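Local atomic coordinates of putative efflux transporter (PDB entry 4L8J), a protein that probably serves as the periplasmic membrane-fusion (adaptor) subunit of an HlyD-type efflux system, linking an inner-membrane pump to an outer-membrane channel. Residues A[98-101]-A[102-106]. Numbering follows the deposited sequence.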
ATOM      1  N   GLN A  98     -21.519 -76.607  60.328  1.00 55.25           N
ATOM      2  CA  GLN A  98     -22.935 -76.995  60.480  1.00 53.97           C
ATOM      3  C   GLN A  98     -23.381 -77.155  61.959  1.00 58.46           C
ATOM      4  O   GLN A  98     -24.273 -77.945  62.240  1.00 58.13           O
ATOM      5  CB  GLN A  98     -23.248 -78.277  59.663  1.00 54.71           C
ATOM      6  CG  GLN A  98     -22.896 -78.156  58.171  1.00 50.26           C
ATOM      7  CD  GLN A  98     -23.769 -77.149  57.455  1.00 54.57           C
ATOM      8  OE1 GLN A  98     -24.921 -76.901  57.839  1.00 44.40           O
ATOM      9  NE2 GLN A  98     -23.263 -76.598  56.359  1.00 46.11           N
ATOM     10  N   ALA A  99     -22.834 -76.332  62.874  1.00 56.89           N
ATOM     11  CA  ALA A  99     -23.183 -76.337  64.302  1.00 57.22           C
ATOM     12  C   ALA A  99     -24.456 -75.504  64.623  1.00 60.88           C
ATOM     13  O   ALA A  99     -25.018 -75.637  65.721  1.00 61.66           O
ATOM     14  CB  ALA A  99     -22.014 -75.815  65.109  1.00 58.64           C
ATOM     15  N   ILE A 100     -24.917 -74.666  63.654  1.00 54.45           N
ATOM     16  CA  ILE A 100     -26.090 -73.790  63.786  1.00 51.71           C
ATOM     17  C   ILE A 100     -26.993 -73.913  62.558  1.00 50.51           C
ATOM     18  O   ILE A 100     -26.507 -74.298  61.493  1.00 49.05           O
ATOM     19  CB  ILE A 100     -25.572 -72.325  63.979  1.00 54.57           C
ATOM     20  CG1 ILE A 100     -26.610 -71.423  64.664  1.00 55.58           C
ATOM     21  CG2 ILE A 100     -24.994 -71.695  62.690  1.00 53.66           C
ATOM     22  CD1 ILE A 100     -26.024 -70.027  65.147  1.00 72.11           C
ATOM     23  N   SER A 101     -28.294 -73.575  62.696  1.00 44.89           N
ATOM     24  CA  SER A 101     -29.223 -73.575  61.571  1.00 44.25           C
ATOM     25  C   SER A 101     -28.940 -72.431  60.606  1.00 49.13           C
ATOM     26  O   SER A 101     -28.487 -71.359  61.029  1.00 48.22           O
ATOM     27  CB  SER A 101     -30.667 -73.436  62.039  1.00 48.89           C
ATOM     28  OG  SER A 101     -30.827 -72.405  62.992  1.00 61.61           O
ATOM     29  N   LEU A 102     -29.275 -72.628  59.327  1.00 44.81           N
ATOM     30  CA  LEU A 102     -29.152 -71.562  58.357  1.00 44.52           C
ATOM     31  C   LEU A 102     -30.105 -70.412  58.750  1.00 50.99           C
ATOM     32  O   LEU A 102     -29.727 -69.244  58.630  1.00 49.83           O
ATOM     33  CB  LEU A 102     -29.406 -72.024  56.918  1.00 43.44           C
ATOM     34  CG  LEU A 102     -29.233 -70.871  55.945  1.00 46.17           C
ATOM     35  CD1 LEU A 102     -27.831 -70.760  55.409  1.00 45.81           C
ATOM     36  CD2 LEU A 102     -30.373 -70.731  55.015  1.00 48.92           C
ATOM     37  N   GLN A 103     -31.302 -70.763  59.265  1.00 49.08           N
ATOM     38  CA  GLN A 103     -32.338 -69.855  59.762  1.00 49.58           C
ATOM     39  C   GLN A 103     -31.758 -68.872  60.781  1.00 50.49           C
ATOM     40  O   GLN A 103     -32.010 -67.681  60.674  1.00 49.89           O
ATOM     41  CB  GLN A 103     -33.470 -70.669  60.426  1.00 52.38           C
ATOM     42  CG  GLN A 103     -34.660 -69.823  60.899  1.00 80.34           C
ATOM     43  CD  GLN A 103     -35.614 -70.561  61.813  1.00104.83           C
ATOM     44  OE1 GLN A 103     -36.132 -71.640  61.493  1.00 99.64           O
ATOM     45  NE2 GLN A 103     -35.930 -69.951  62.945  1.00100.81           N
ATOM     46  N   GLU A 104     -31.007 -69.388  61.773  1.00 45.17           N
ATOM     47  CA  GLU A 104     -30.382 -68.612  62.836  1.00 44.55           C
ATOM     48  C   GLU A 104     -29.264 -67.758  62.253  1.00 45.59           C
ATOM     49  O   GLU A 104     -29.186 -66.586  62.594  1.00 45.44           O
ATOM     50  CB  GLU A 104     -29.867 -69.533  63.971  1.00 46.25           C
ATOM     51  CG  GLU A 104     -29.324 -68.813  65.193  1.00 50.80           C
ATOM     52  CD  GLU A 104     -30.210 -67.805  65.895  1.00 59.73           C
ATOM     53  OE1 GLU A 104     -31.439 -68.029  65.959  1.00 55.76           O
ATOM     54  OE2 GLU A 104     -29.659 -66.831  66.458  1.00 57.71           O
ATOM     55  N   TYR A 105     -28.436 -68.322  61.348  1.00 40.05           N
ATOM     56  CA  TYR A 105     -27.373 -67.580  60.678  1.00 38.83           C
ATOM     57  C   TYR A 105     -27.971 -66.395  59.893  1.00 40.81           C
ATOM     58  O   TYR A 105     -27.454 -65.281  59.972  1.00 41.42           O
ATOM     59  CB  TYR A 105     -26.559 -68.496  59.733  1.00 38.71           C
ATOM     60  CG  TYR A 105     -25.545 -67.729  58.909  1.00 37.16           C
ATOM     61  CD1 TYR A 105     -24.355 -67.295  59.470  1.00 39.82           C
ATOM     62  CD2 TYR A 105     -25.783 -67.429  57.572  1.00 36.25           C
ATOM     63  CE1 TYR A 105     -23.460 -66.513  58.748  1.00 42.46           C
ATOM     64  CE2 TYR A 105     -24.865 -66.684  56.823  1.00 36.52           C
ATOM     65  CZ  TYR A 105     -23.693 -66.253  57.410  1.00 45.40           C
ATOM     66  OH  TYR A 105     -22.791 -65.486  56.720  1.00 53.81           O
ATOM     67  N   GLU A 106     -29.056 -66.643  59.148  1.00 35.49           N
ATOM     68  CA  GLU A 106     -29.737 -65.636  58.325  1.00 33.84           C
ATOM     69  C   GLU A 106     -30.272 -64.492  59.166  1.00 39.44           C
ATOM     70  O   GLU A 106     -30.129 -63.333  58.784  1.00 38.80           O
ATOM     71  CB  GLU A 106     -30.876 -66.271  57.555  1.00 33.91           C
ATOM     72  CG  GLU A 106     -31.564 -65.279  56.625  1.00 33.77           C
ATOM     73  CD  GLU A 106     -32.645 -65.928  55.799  1.00 45.61           C
ATOM     74  OE1 GLU A 106     -32.974 -67.095  56.102  1.00 42.80           O
ATOM     75  OE2 GLU A 106     -33.116 -65.304  54.820  1.00 38.72           O
TER
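S101 meets E104 through its hydroxyl and illustrates how a serine opens a helix. S101 OG accepts from E104 N at 3.3 Å, a somewhat bent bond (149° at the hydrogen), and lies 3.2 Å from E104 CB. The first torsion explains the reach: chi1 of 47° tucks OG back over the S101 backbone, facing the E104 amide. The same residue also gives its carbonyl, S101 O taking Y105 N at 3.1 Å in a nearly straight bond, the first i to i+4 bond of the helix; E106 N to L102 O is the next in the series. Beside the cap lies a small apolar contact. I100 extends CG1 and CD1 across the aliphatic part of E104, with CD1 3.5 Å from E104 CG, while the bend of the glutamate chain at chi2 (55°) leads its carboxylate away from the isoleucine. I100 also touches N91 and L94 of helix 68-95, and Y105 reaches K92 and L95, tying the new helix to the old. Cutting I100 back to an alanine is likely to uncover the E104 methylenes and loosen the hold on N91 and L94. Upstream, Q98, at positive phi, closes helix 68-95 as the C' residue of a Schellman motif. Schellman stop and serine N-cap together make the turn at the tip of an antiparallel helical hairpin, the characteristic projection of HlyD-type membrane-fusion proteins.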